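Amidase, hydantoinase/carbamoylase family (Burkholderia vietnamiensis, PDB 5I4M) probably hydrolyses N-carbamoyl-L-amino acids as a dinuclear zinc amidase of the peptidase M20 family. Local coordinates at residues S35-A40 against G111-G116; L58-R63 against I191-D196. All coordinates share one frame; numbering follows the deposited sequence.

Interaction 1 of 2, residues S35-A40 against G111-G116; sequences SLMEVA and GGRFDG. With ZN (zinc ion), chain C; ZN (zinc ion), chain D; 3PG (3-phosphoglyceric acid), chain E.
The loop that carries the bridging aspartate of a dinuclear zinc site packs here against the C-terminal part of helix 29-39, with Arg-113 and Phe-114 touching Leu-36, Met-37 and Ala-40. Ala-40 CB rests on the aliphatic part of the arginine, 3.7 Å from Arg-113 CG. Farther out, the bend at chi2 (-63°) sets Met-37 SD at the guanidinium edge, in its plane, and chi3 (104°) swings Met-37 CE to 3.7 Å from Arg-113 NH1. Phe-114 CE2 lies above one guanidinium face, displaced toward that group's rim, and Arg-113 NH2 makes a salt bridge with Asp-408. Leu-36 comes to the phenylalanine ring from its edge, CD1 standing 4.2 Å from Phe-114 CE1, and Ile-414 of helix 411-429 touches both side chains. Polar linkage runs through one water, which donates to Leu-36 O at 2.9 Å and to Arg-113 O at 2.8 Å. Next along the loop, Asp-115 spans the metals, OD1 binding one zinc at 2.1 Å and OD2 the other at 2.0 Å. His-104 and His-211 share the first zinc, Glu-150 and His-403 the second, and the phosphate of 3-phosphoglyceric acid binds both through its oxygens: the carboxylate-bridged dizinc centre of the M20 family.

Interaction 2 of 2, residues L58-R63 against I191-D196; sequences LDKAAR and IGYAGD
One face of the Tyr-193 ring carries Arg-63 CD over its centre, 4.0 Å from the centroid and 11° off the ring normal, a CH-pi contact. The guanidinium follows as a cation-pi partner, Arg-63 CZ lying 4.9 Å from the same centroid; its plane is turned 67° from the ring, so the two are not stacked flat. Tyr-193 CD1 instead meets the guanidinium near its edge, 3.4 Å from Arg-63 NH1, while Asp-59 OD1 lies at the edge in plane. The tyrosine follows a Schellman motif that ends helix 184-191, in which Gly-192 takes positive phi, and this turn leads the chain against helix 57-72.

The extended arginine and the ring run in opposite senses, Arg-63 CB by the phenol oxygen and NH1 by CG and CD1 of the tyrosine. Polar partners fix both groups: NE makes a weak hydrogen bond within a salt bridge to Asp-59 OD2, NH1 and NH2 bond to Gly-83 O and Thr-147 OG1, and Tyr-193 OH bonds to Asp-64. These bonds probably hold the guanidinium's rotation against the ring.

Beside this pair, Lys-60 runs antiparallel to Ile-191, CB to CB 3.8 Å. With CG anti to the backbone N (chi1 174°), the lysine chain lays CG, CD and CE beside the isoleucine carbonyl oxygen, Lys-60 CE 3.5 Å from Ile-191 O, and its amino group turns at chi4 to a salt bridge with Asp-64. Lys-60 NZ also makes a weak bond to a water at 3.3 Å, and the same water donates to Ile-191 O at 3.3 Å.

In the fold
The two contacts use consecutive helices, 29-39 and 57-72: interaction 1 docks a loop segment on the first, interaction 2 the end of helix 184-191 and the turn after it on the second. Trp-69 of helix 57-72 touches Ser-35 and Val-39. Their centres lie 17 Å apart. Interaction 1 is partly buried, with two of five touching residues buried, and includes the zinc-binding loop itself. Interaction 2 is more enclosed, three of four, although the Arg-63 side chain lies about 13 Å from a bound zinc. Interaction 1 joins apolar side chains to an arginine and a phenylalanine; interaction 2 adds a cation-pi and CH-pi pair to a lysine–isoleucine contact. A water links the segments in each, in interaction 2 with one of its bonds weak.

Interaction 1 of 2, residues S35-A40 against G111-G116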
loop_
_atom_site.group_PDB
_atom_site.type_symbol
_atom_site.label_atom_id
_atom_site.label_comp_id
_atom_site.label_asym_id
_atom_site.label_seq_id
_atom_site.Cartn_x
_atom_site.Cartn_y
_atom_site.Cartn_z
ATOM N N SER A 35 -23.662 20.689 18.891
ATOM C CA SER A 35 -24.011 19.840 17.763
ATOM C C SER A 35 -22.757 19.317 17.072
ATOM O O SER A 35 -22.742 18.166 16.618
ATOM C CB SER A 35 -24.924 20.585 16.783
ATOM O OG SER A 35 -24.231 21.553 16.018
ATOM N N LEU A 36 -21.687 20.124 17.028
ATOM C CA LEU A 36 -20.424 19.644 16.473
ATOM C C LEU A 36 -19.831 18.535 17.334
ATOM O O LEU A 36 -19.356 17.523 16.810
ATOM C CB LEU A 36 -19.432 20.799 16.332
ATOM C CG LEU A 36 -19.696 21.669 15.105
ATOM C CD1 LEU A 36 -19.086 23.070 15.257
ATOM C CD2 LEU A 36 -19.146 21.005 13.846
ATOM N N MET A 37 -19.868 18.700 18.659
ATOM C CA MET A 37 -19.347 17.653 19.526
ATOM C C MET A 37 -20.171 16.377 19.407
ATOM O O MET A 37 -19.627 15.273 19.519
ATOM C CB MET A 37 -19.309 18.149 20.971
ATOM C CG MET A 37 -18.479 19.427 21.160
ATOM S SD MET A 37 -16.731 19.182 20.752
ATOM C CE MET A 37 -16.626 19.991 19.158
ATOM N N GLU A 38 -21.476 16.510 19.176
ATOM C CA GLU A 38 -22.340 15.339 19.074
ATOM C C GLU A 38 -22.062 14.565 17.785
ATOM O O GLU A 38 -21.872 13.346 17.811
ATOM C CB GLU A 38 -23.800 15.788 19.146
ATOM C CG GLU A 38 -24.763 14.723 19.547
ATOM C CD GLU A 38 -24.526 14.229 20.965
ATOM O OE1 GLU A 38 -24.308 15.062 21.877
ATOM O OE2 GLU A 38 -24.552 13.002 21.161
ATOM N N VAL A 39 -22.011 15.259 16.648
ATOM C CA VAL A 39 -21.710 14.561 15.398
ATOM C C VAL A 39 -20.274 14.033 15.378
ATOM O O VAL A 39 -19.984 13.027 14.715
ATOM C CB VAL A 39 -21.986 15.475 14.191
ATOM C CG1 VAL A 39 -21.714 14.718 12.910
ATOM C CG2 VAL A 39 -23.422 15.944 14.219
ATOM N N ALA A 40 -19.359 14.669 16.113
ATOM C CA ALA A 40 -17.988 14.167 16.176
ATOM C C ALA A 40 -17.898 12.760 16.762
ATOM O O ALA A 40 -16.879 12.093 16.568
ATOM C CB ALA A 40 -17.109 15.115 16.993
ATOM N N GLY A 111 -9.538 12.301 9.372
ATOM C CA GLY A 111 -10.313 13.520 9.316
ATOM C C GLY A 111 -10.423 14.231 10.654
ATOM O O GLY A 111 -10.266 13.657 11.735
ATOM N N GLY A 112 -10.725 15.523 10.566
ATOM C CA GLY A 112 -10.954 16.336 11.739
ATOM C C GLY A 112 -12.434 16.496 12.030
ATOM O O GLY A 112 -13.300 16.100 11.253
ATOM N N ARG A 113 -12.709 17.110 13.177
ATOM C CA ARG A 113 -14.077 17.308 13.638
ATOM C C ARG A 113 -14.762 18.514 13.011
ATOM O O ARG A 113 -15.924 18.778 13.342
ATOM C CB ARG A 113 -14.083 17.448 15.168
ATOM C CG ARG A 113 -13.712 16.140 15.891
ATOM C CD ARG A 113 -13.401 16.344 17.382
ATOM N NE ARG A 113 -12.243 17.216 17.541
ATOM C CZ ARG A 113 -12.182 18.257 18.360
ATOM N NH1 ARG A 113 -13.213 18.550 19.151
ATOM N NH2 ARG A 113 -11.077 18.995 18.398
ATOM N N PHE A 114 -14.096 19.244 12.113
ATOM C CA PHE A 114 -14.676 20.482 11.606
ATOM C C PHE A 114 -14.759 20.565 10.084
ATOM O O PHE A 114 -15.665 21.222 9.551
ATOM C CB PHE A 114 -13.880 21.668 12.156
ATOM C CG PHE A 114 -13.891 21.745 13.656
ATOM C CD1 PHE A 114 -14.953 22.346 14.321
ATOM C CD2 PHE A 114 -12.862 21.183 14.405
ATOM C CE1 PHE A 114 -14.985 22.401 15.707
ATOM C CE2 PHE A 114 -12.883 21.240 15.797
ATOM C CZ PHE A 114 -13.942 21.856 16.446
ATOM N N ASP A 115 -13.824 19.941 9.368
ATOM C CA ASP A 115 -13.827 20.013 7.905
ATOM C C ASP A 115 -15.164 19.511 7.376
ATOM O O ASP A 115 -15.594 18.401 7.705
ATOM C CB ASP A 115 -12.652 19.189 7.365
ATOM C CG ASP A 115 -12.587 19.117 5.846
ATOM O OD1 ASP A 115 -13.354 19.808 5.133
ATOM O OD2 ASP A 115 -11.698 18.364 5.365
ATOM N N GLY A 116 -15.855 20.363 6.619
ATOM C CA GLY A 116 -17.159 20.005 6.086
ATOM C C GLY A 116 -18.320 20.051 7.067
ATOM O O GLY A 116 -19.326 20.725 6.820
HETATM ZN ZN ZN C . -14.203 20.368 3.265
HETATM ZN ZN ZN D . -11.417 17.698 3.481
HETATM C C1 3PG E . -9.660 19.042 -1.624
HETATM O O1 3PG E . -8.768 18.208 -1.385
HETATM O O2 3PG E . -9.431 20.267 -1.727
HETATM C C2 3PG E . -11.062 18.534 -1.798
HETATM O O3 3PG E . -11.852 19.493 -2.524
HETATM C C3 3PG E . -11.664 18.331 -0.427
HETATM O O1P 3PG E . -11.773 19.594 0.233
HETATM P P 3PG E . -12.022 19.631 1.851
HETATM O O2P 3PG E . -13.099 18.612 2.140
HETATM O O3P 3PG E . -10.672 19.234 2.432
HETATM O O4P 3PG E . -12.468 21.080 2.114
HETATM O O HOH W 1 -18.240 17.410 14.168
HETATM O O HOH W 2 -15.228 21.245 1.546
#

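Interaction 2 of 2, residues L58-R63 against I191-D196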
loop_
_atom_site.group_PDB
_atom_site.type_symbol
_atom_site.label_atom_id
_atom_site.label_comp_id
_atom_site.label_asym_id
_atom_site.label_seq_id
_atom_site.Cartn_x
_atom_site.Cartn_y
_atom_site.Cartn_z
ATOM N N LEU A 58 -21.184 4.830 8.786
ATOM C CA LEU A 58 -20.977 6.003 9.635
ATOM C C LEU A 58 -21.458 7.275 8.942
ATOM O O LEU A 58 -22.103 8.123 9.567
ATOM C CB LEU A 58 -19.504 6.120 10.033
ATOM C CG LEU A 58 -19.015 4.985 10.940
ATOM C CD1 LEU A 58 -17.486 5.008 11.097
ATOM C CD2 LEU A 58 -19.684 5.088 12.296
ATOM N N ASP A 59 -21.154 7.421 7.651
ATOM C CA ASP A 59 -21.696 8.536 6.874
ATOM C C ASP A 59 -23.221 8.512 6.897
ATOM O O ASP A 59 -23.866 9.550 7.087
ATOM C CB ASP A 59 -21.164 8.452 5.439
ATOM C CG ASP A 59 -21.388 9.721 4.626
ATOM O OD1 ASP A 59 -21.332 10.829 5.201
ATOM O OD2 ASP A 59 -21.583 9.609 3.393
ATOM N N LYS A 60 -23.806 7.321 6.743
ATOM C CA LYS A 60 -25.257 7.159 6.818
ATOM C C LYS A 60 -25.807 7.673 8.140
ATOM O O LYS A 60 -26.835 8.356 8.163
ATOM C CB LYS A 60 -25.633 5.680 6.639
ATOM C CG LYS A 60 -27.116 5.379 6.843
ATOM C CD LYS A 60 -27.402 3.873 6.862
ATOM C CE LYS A 60 -28.897 3.564 7.006
ATOM N NZ LYS A 60 -29.424 4.076 8.307
ATOM N N ALA A 61 -25.147 7.338 9.254
ATOM C CA ALA A 61 -25.663 7.739 10.560
ATOM C C ALA A 61 -25.601 9.251 10.744
ATOM O O ALA A 61 -26.529 9.850 11.306
ATOM C CB ALA A 61 -24.903 7.020 11.679
ATOM N N ALA A 62 -24.530 9.896 10.276
ATOM C CA ALA A 62 -24.473 11.352 10.388
ATOM C C ALA A 62 -25.581 12.010 9.571
ATOM O O ALA A 62 -26.228 12.959 10.035
ATOM C CB ALA A 62 -23.105 11.886 9.945
ATOM N N ARG A 63 -25.793 11.534 8.339
ATOM C CA ARG A 63 -26.909 12.009 7.524
ATOM C C ARG A 63 -28.241 11.817 8.238
ATOM O O ARG A 63 -29.044 12.756 8.343
ATOM C CB ARG A 63 -26.928 11.271 6.183
ATOM C CG ARG A 63 -25.760 11.581 5.264
ATOM C CD ARG A 63 -25.579 10.451 4.236
ATOM N NE ARG A 63 -24.694 10.901 3.170
ATOM C CZ ARG A 63 -25.096 11.368 1.991
ATOM N NH1 ARG A 63 -26.393 11.410 1.680
ATOM N NH2 ARG A 63 -24.188 11.781 1.111
ATOM N N ILE A 191 -27.010 2.443 1.652
ATOM C CA ILE A 191 -27.277 3.217 2.861
ATOM C C ILE A 191 -28.593 3.972 2.789
ATOM O O ILE A 191 -28.910 4.738 3.708
ATOM C CB ILE A 191 -26.146 4.220 3.189
ATOM C CG1 ILE A 191 -26.054 5.341 2.142
ATOM C CG2 ILE A 191 -24.813 3.493 3.355
ATOM C CD1 ILE A 191 -25.352 6.594 2.686
ATOM N N GLY A 192 -29.364 3.795 1.722
ATOM C CA GLY A 192 -30.687 4.378 1.681
ATOM C C GLY A 192 -30.743 5.812 1.225
ATOM O O GLY A 192 -31.736 6.495 1.500
ATOM N N TYR A 193 -29.712 6.294 0.524
ATOM C CA TYR A 193 -29.691 7.659 0.015
ATOM C C TYR A 193 -29.618 7.705 -1.510
ATOM O O TYR A 193 -29.128 8.681 -2.079
ATOM C CB TYR A 193 -28.544 8.454 0.645
ATOM C CG TYR A 193 -28.929 8.938 2.028
ATOM C CD1 TYR A 193 -29.555 10.168 2.213
ATOM C CD2 TYR A 193 -28.722 8.137 3.142
ATOM C CE1 TYR A 193 -29.940 10.601 3.493
ATOM C CE2 TYR A 193 -29.107 8.559 4.407
ATOM C CZ TYR A 193 -29.709 9.783 4.576
ATOM O OH TYR A 193 -30.079 10.171 5.849
ATOM N N ALA A 194 -30.116 6.668 -2.184
ATOM C CA ALA A 194 -30.322 6.733 -3.636
ATOM C C ALA A 194 -31.642 7.451 -3.862
ATOM O O ALA A 194 -32.700 6.832 -3.985
ATOM C CB ALA A 194 -30.320 5.342 -4.260
ATOM N N GLY A 195 -31.578 8.784 -3.908
ATOM C CA GLY A 195 -32.772 9.600 -3.865
ATOM C C GLY A 195 -33.502 9.686 -5.191
ATOM O O GLY A 195 -33.017 9.258 -6.240
ATOM N N ASP A 196 -34.698 10.280 -5.127
ATOM C CA ASP A 196 -35.614 10.347 -6.258
ATOM C C ASP A 196 -35.612 11.687 -6.978
ATOM O O ASP A 196 -36.067 11.749 -8.125
ATOM C CB ASP A 196 -37.046 10.055 -5.796
ATOM C CG ASP A 196 -37.487 10.969 -4.661
ATOM O OD1 ASP A 196 -36.741 11.110 -3.670
ATOM O OD2 ASP A 196 -38.579 11.554 -4.759
HETATM O O HOH W 3 -30.893 5.960 6.039
#